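Local coordinates for glutamic acid/alanine-rich protein (Trypanosoma congolense, PDB 2Y44) that is a surface protein of the parasite whose ectodomain, an elongated bundle of helices, probably forms part of the coat on the cell surface, at residues A[3-15]-A[135-147]. Residues are numbered along the deposited sequence; the frame is centred on the assembly and turned at random.
Sequences EEVQTMCDVARQL and ESAFDALAELLPD
One face of the Phe138 ring is overlaid by CG1 of Val11, a CH-pi contact in which the methyl stands 4.1 Å from the ring centroid and 24° off the normal, displaced toward the rim carbon CZ. Leu15 comes to the same ring from its edge, its CD2 lying near the ring plane. The other methyl of Val11 faces the backbone of the second helix: with CG1 anti to the backbone N (chi1 166°), CG2 is turned onto Ala137, 3.3 Å from its carbonyl O, and also touches CD2 of Leu141. The backbones are closest where Ala137 faces Val11, with CA atoms 5.3 Å apart; the axes of the two short helical segments approach to 8.7 Å and run antiparallel at 154°. Ala137 CB points toward helix 3-15 and sits against Gln14 CG as well as Val11 CG2; the Gln14 amide NE2 is hydrogen-bonded to Ser133. Leu141 is a knob in the hole formed by Glu4, Thr7, Met8 and Val11. CG2 of Thr7 presses on the backbone between Ala140 and Leu141, 3.4 Å from Leu141 N; the bond from Thr7 OG1 to Glu3 O (2.8 Å) holds the rotation that turns it there. Leu144 and Leu145 finish the interface at this end: Leu144 sets CD1 against Glu4 CA and Thr7 OG1, and CD2 against CD and OE2 of Glu3, while Leu145 CD2 lies 3.7 Å from Glu4 OE2, the side chains crossing at about a right angle. No direct hydrogen bond joins the helices, but one water donates to both Thr7 O and Ala137 O. The Cys9–Cys122 disulfide ties helix 2-16 to the chain following helix 113-120. An antiparallel helix pair packed through a knob-into-hole leucine is a recurrent element of helical bundles and fits the elongated, all-helical GARP ectodomain.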
loop_
_atom_site.group_PDB
_atom_site.type_symbol
_atom_site.label_atom_id
_atom_site.label_comp_id
_atom_site.label_asym_id
_atom_site.label_seq_id
_atom_site.Cartn_x
_atom_site.Cartn_y
_atom_site.Cartn_z
ATOM N N GLU A 3 26.362 -6.717 12.031
ATOM C CA GLU A 3 25.598 -7.085 10.829
ATOM C C GLU A 3 24.123 -7.310 11.177
ATOM O O GLU A 3 23.213 -6.931 10.446
ATOM C CB GLU A 3 26.199 -8.322 10.143
ATOM C CG GLU A 3 25.468 -8.760 8.888
ATOM C CD GLU A 3 26.153 -9.920 8.168
ATOM O OE1 GLU A 3 26.927 -10.662 8.815
ATOM O OE2 GLU A 3 25.860 -10.104 6.959
ATOM N N GLU A 4 23.889 -8.013 12.272
ATOM C CA GLU A 4 22.530 -8.298 12.668
ATOM C C GLU A 4 21.784 -7.022 13.057
ATOM O O GLU A 4 20.601 -6.877 12.775
ATOM C CB GLU A 4 22.592 -9.241 13.855
ATOM C CG GLU A 4 21.514 -10.182 13.853
ATOM C CD GLU A 4 20.666 -9.949 15.022
ATOM O OE1 GLU A 4 20.043 -8.856 15.058
ATOM O OE2 GLU A 4 20.754 -10.776 15.963
ATOM N N VAL A 5 22.489 -6.111 13.721
ATOM C CA VAL A 5 21.881 -4.857 14.161
ATOM C C VAL A 5 21.471 -4.014 12.979
ATOM O O VAL A 5 20.366 -3.462 12.963
ATOM C CB VAL A 5 22.829 -4.051 15.040
ATOM C CG1 VAL A 5 22.209 -2.709 15.414
ATOM C CG2 VAL A 5 23.147 -4.842 16.337
ATOM N N GLN A 6 22.343 -3.940 11.981
ATOM C CA GLN A 6 22.059 -3.146 10.796
ATOM C C GLN A 6 20.952 -3.778 9.981
ATOM O O GLN A 6 20.102 -3.098 9.401
ATOM C CB GLN A 6 23.296 -3.022 9.930
ATOM C CG GLN A 6 24.358 -2.046 10.472
ATOM C CD GLN A 6 23.962 -0.550 10.356
ATOM O OE1 GLN A 6 22.777 -0.175 10.399
ATOM N NE2 GLN A 6 24.976 0.309 10.178
ATOM N N THR A 7 20.915 -5.107 9.992
ATOM C CA THR A 7 19.857 -5.815 9.249
ATOM C C THR A 7 18.489 -5.670 9.936
ATOM O O THR A 7 17.462 -5.474 9.286
ATOM C CB THR A 7 20.312 -7.304 9.010
ATOM O OG1 THR A 7 21.534 -7.288 8.264
ATOM C CG2 THR A 7 19.302 -8.075 8.240
ATOM N N MET A 8 18.486 -5.667 11.268
ATOM C CA MET A 8 17.289 -5.427 12.056
ATOM C C MET A 8 16.849 -3.979 11.827
ATOM O O MET A 8 15.652 -3.700 11.784
ATOM C CB MET A 8 17.577 -5.650 13.546
ATOM C CG MET A 8 16.408 -5.272 14.474
ATOM S SD MET A 8 16.440 -6.071 16.088
ATOM C CE MET A 8 18.222 -6.467 16.240
ATOM N N CYS A 9 17.822 -3.079 11.699
ATOM C CA CYS A 9 17.524 -1.682 11.394
ATOM C C CYS A 9 16.771 -1.538 10.065
ATOM O O CYS A 9 15.795 -0.806 9.994
ATOM C CB CYS A 9 18.811 -0.851 11.332
ATOM S SG CYS A 9 18.406 0.824 10.876
ATOM N N ASP A 10 17.217 -2.244 9.019
ATOM C CA ASP A 10 16.520 -2.230 7.754
ATOM C C ASP A 10 15.084 -2.699 7.904
ATOM O O ASP A 10 14.168 -2.103 7.331
ATOM C CB ASP A 10 17.275 -3.069 6.727
ATOM C CG ASP A 10 18.667 -2.501 6.407
ATOM O OD1 ASP A 10 18.941 -1.311 6.703
ATOM O OD2 ASP A 10 19.459 -3.226 5.738
ATOM N N VAL A 11 14.876 -3.771 8.683
ATOM C CA VAL A 11 13.500 -4.208 8.931
ATOM C C VAL A 11 12.719 -3.087 9.644
ATOM O O VAL A 11 11.614 -2.770 9.253
ATOM C CB VAL A 11 13.484 -5.506 9.764
ATOM C CG1 VAL A 11 12.091 -5.797 10.336
ATOM C CG2 VAL A 11 13.897 -6.649 8.856
ATOM N N ALA A 12 13.296 -2.518 10.703
ATOM C CA ALA A 12 12.596 -1.478 11.440
ATOM C C ALA A 12 12.202 -0.300 10.536
ATOM O O ALA A 12 11.083 0.196 10.627
ATOM C CB ALA A 12 13.438 -0.994 12.607
ATOM N N ARG A 13 13.097 0.109 9.642
ATOM C CA ARG A 13 12.787 1.240 8.701
ATOM C C ARG A 13 11.652 0.901 7.739
ATOM O O ARG A 13 10.810 1.754 7.402
ATOM C CB ARG A 13 14.046 1.637 7.908
ATOM C CG ARG A 13 15.129 2.269 8.806
ATOM C CD ARG A 13 15.619 3.554 8.172
ATOM N NE ARG A 13 16.477 4.358 9.046
ATOM C CZ ARG A 13 17.805 4.265 9.087
ATOM N NH1 ARG A 13 18.438 3.340 8.365
ATOM N NH2 ARG A 13 18.499 5.131 9.817
ATOM N N GLN A 14 11.635 -0.351 7.276
ATOM C CA GLN A 14 10.496 -0.866 6.500
ATOM C C GLN A 14 9.183 -0.813 7.277
ATOM O O GLN A 14 8.192 -0.283 6.785
ATOM C CB GLN A 14 10.781 -2.288 5.965
ATOM C CG GLN A 14 12.009 -2.376 5.067
ATOM C CD GLN A 14 11.779 -1.795 3.669
ATOM O OE1 GLN A 14 12.587 -0.994 3.161
ATOM N NE2 GLN A 14 10.703 -2.205 3.041
ATOM N N LEU A 15 9.162 -1.392 8.480
ATOM C CA LEU A 15 7.997 -1.331 9.338
ATOM C C LEU A 15 7.538 0.116 9.607
ATOM O O LEU A 15 6.355 0.436 9.534
ATOM C CB LEU A 15 8.274 -2.059 10.655
ATOM C CG LEU A 15 8.492 -3.574 10.558
ATOM C CD1 LEU A 15 8.914 -4.130 11.906
ATOM C CD2 LEU A 15 7.262 -4.310 9.988
ATOM N N GLU A 135 9.628 -7.683 1.981
ATOM C CA GLU A 135 9.992 -9.107 1.997
ATOM C C GLU A 135 11.509 -9.305 2.027
ATOM O O GLU A 135 12.031 -10.192 2.715
ATOM C CB GLU A 135 9.391 -9.820 0.777
ATOM C CG GLU A 135 9.622 -11.322 0.785
ATOM C CD GLU A 135 8.769 -12.019 -0.267
ATOM O OE1 GLU A 135 9.023 -11.820 -1.475
ATOM O OE2 GLU A 135 7.830 -12.738 0.114
ATOM N N SER A 136 12.234 -8.526 1.228
ATOM C CA SER A 136 13.671 -8.666 1.184
ATOM C C SER A 136 14.299 -8.397 2.548
ATOM O O SER A 136 15.184 -9.152 2.997
ATOM C CB SER A 136 14.241 -7.704 0.161
ATOM O OG SER A 136 13.831 -8.133 -1.137
ATOM N N ALA A 137 13.795 -7.361 3.217
ATOM C CA ALA A 137 14.326 -6.971 4.527
ATOM C C ALA A 137 14.132 -8.119 5.538
ATOM O O ALA A 137 15.040 -8.432 6.314
ATOM C CB ALA A 137 13.648 -5.668 5.034
ATOM N N PHE A 138 12.963 -8.736 5.540
ATOM C CA PHE A 138 12.746 -9.843 6.475
ATOM C C PHE A 138 13.575 -11.059 6.090
ATOM O O PHE A 138 14.072 -11.748 6.972
ATOM C CB PHE A 138 11.256 -10.212 6.554
ATOM C CG PHE A 138 10.488 -9.372 7.538
ATOM C CD1 PHE A 138 10.395 -9.764 8.857
ATOM C CD2 PHE A 138 9.891 -8.199 7.139
ATOM C CE1 PHE A 138 9.731 -8.993 9.806
ATOM C CE2 PHE A 138 9.188 -7.419 8.087
ATOM C CZ PHE A 138 9.106 -7.829 9.402
ATOM N N ASP A 139 13.652 -11.378 4.780
ATOM C CA ASP A 139 14.559 -12.470 4.291
ATOM C C ASP A 139 16.002 -12.279 4.815
ATOM O O ASP A 139 16.681 -13.224 5.226
ATOM C CB ASP A 139 14.610 -12.513 2.750
ATOM C CG ASP A 139 13.403 -13.228 2.119
ATOM O OD1 ASP A 139 12.595 -13.821 2.856
ATOM O OD2 ASP A 139 13.299 -13.184 0.870
ATOM N N ALA A 140 16.493 -11.039 4.752
ATOM C CA ALA A 140 17.871 -10.747 5.131
ATOM C C ALA A 140 18.071 -11.002 6.604
ATOM O O ALA A 140 19.069 -11.614 6.998
ATOM C CB ALA A 140 18.220 -9.273 4.788
ATOM N N LEU A 141 17.099 -10.562 7.397
ATOM C CA LEU A 141 17.155 -10.820 8.837
ATOM C C LEU A 141 17.055 -12.329 9.161
ATOM O O LEU A 141 17.855 -12.850 9.929
ATOM C CB LEU A 141 16.089 -10.027 9.584
ATOM C CG LEU A 141 16.152 -10.134 11.124
ATOM C CD1 LEU A 141 17.519 -9.621 11.704
ATOM C CD2 LEU A 141 14.974 -9.295 11.688
ATOM N N ALA A 142 16.161 -13.025 8.467
ATOM C CA ALA A 142 15.998 -14.476 8.643
ATOM C C ALA A 142 17.299 -15.220 8.343
ATOM O O ALA A 142 17.688 -16.198 9.036
ATOM C CB ALA A 142 14.862 -15.007 7.781
ATOM N N GLU A 143 17.987 -14.772 7.307
ATOM C CA GLU A 143 19.238 -15.408 6.889
ATOM C C GLU A 143 20.347 -15.357 7.932
ATOM O O GLU A 143 21.169 -16.272 7.990
ATOM C CB GLU A 143 19.730 -14.785 5.565
ATOM C CG GLU A 143 18.869 -15.225 4.368
ATOM C CD GLU A 143 18.903 -14.228 3.230
ATOM O OE1 GLU A 143 19.802 -13.358 3.240
ATOM O OE2 GLU A 143 18.125 -14.405 2.260
ATOM N N LEU A 144 20.369 -14.298 8.759
ATOM C CA LEU A 144 21.373 -14.180 9.827
ATOM C C LEU A 144 21.073 -15.056 11.060
ATOM O O LEU A 144 21.953 -15.231 11.924
ATOM C CB LEU A 144 21.505 -12.723 10.310
ATOM C CG LEU A 144 21.899 -11.713 9.214
ATOM C CD1 LEU A 144 22.198 -10.318 9.818
ATOM C CD2 LEU A 144 23.116 -12.238 8.457
ATOM N N LEU A 145 19.823 -15.493 11.183
ATOM C CA LEU A 145 19.355 -16.171 12.366
ATOM C C LEU A 145 18.696 -17.508 12.037
ATOM O O LEU A 145 17.467 -17.630 12.100
ATOM C CB LEU A 145 18.374 -15.251 13.111
ATOM C CG LEU A 145 19.042 -13.923 13.477
ATOM C CD1 LEU A 145 17.996 -12.868 13.759
ATOM C CD2 LEU A 145 19.916 -14.127 14.721
ATOM N N PRO A 146 19.507 -18.501 11.638
ATOM C CA PRO A 146 18.892 -19.737 11.132
ATOM C C PRO A 146 17.980 -20.422 12.145
ATOM O O PRO A 146 16.969 -20.999 11.764
ATOM C CB PRO A 146 20.101 -20.631 10.827
ATOM C CG PRO A 146 21.203 -19.650 10.417
ATOM C CD PRO A 146 20.966 -18.437 11.366
ATOM N N ASP A 147 18.301 -20.334 13.435
ATOM C CA ASP A 147 17.409 -20.931 14.452
ATOM C C ASP A 147 16.016 -20.287 14.487
ATOM O O ASP A 147 15.029 -20.935 14.841
ATOM C CB ASP A 147 18.054 -20.876 15.836
ATOM C CG ASP A 147 19.067 -21.980 16.047
ATOM O OD1 ASP A 147 18.960 -23.027 15.365
ATOM O OD2 ASP A 147 19.979 -21.788 16.880
HETATM O O HOH W 1 16.845 -6.509 6.715
#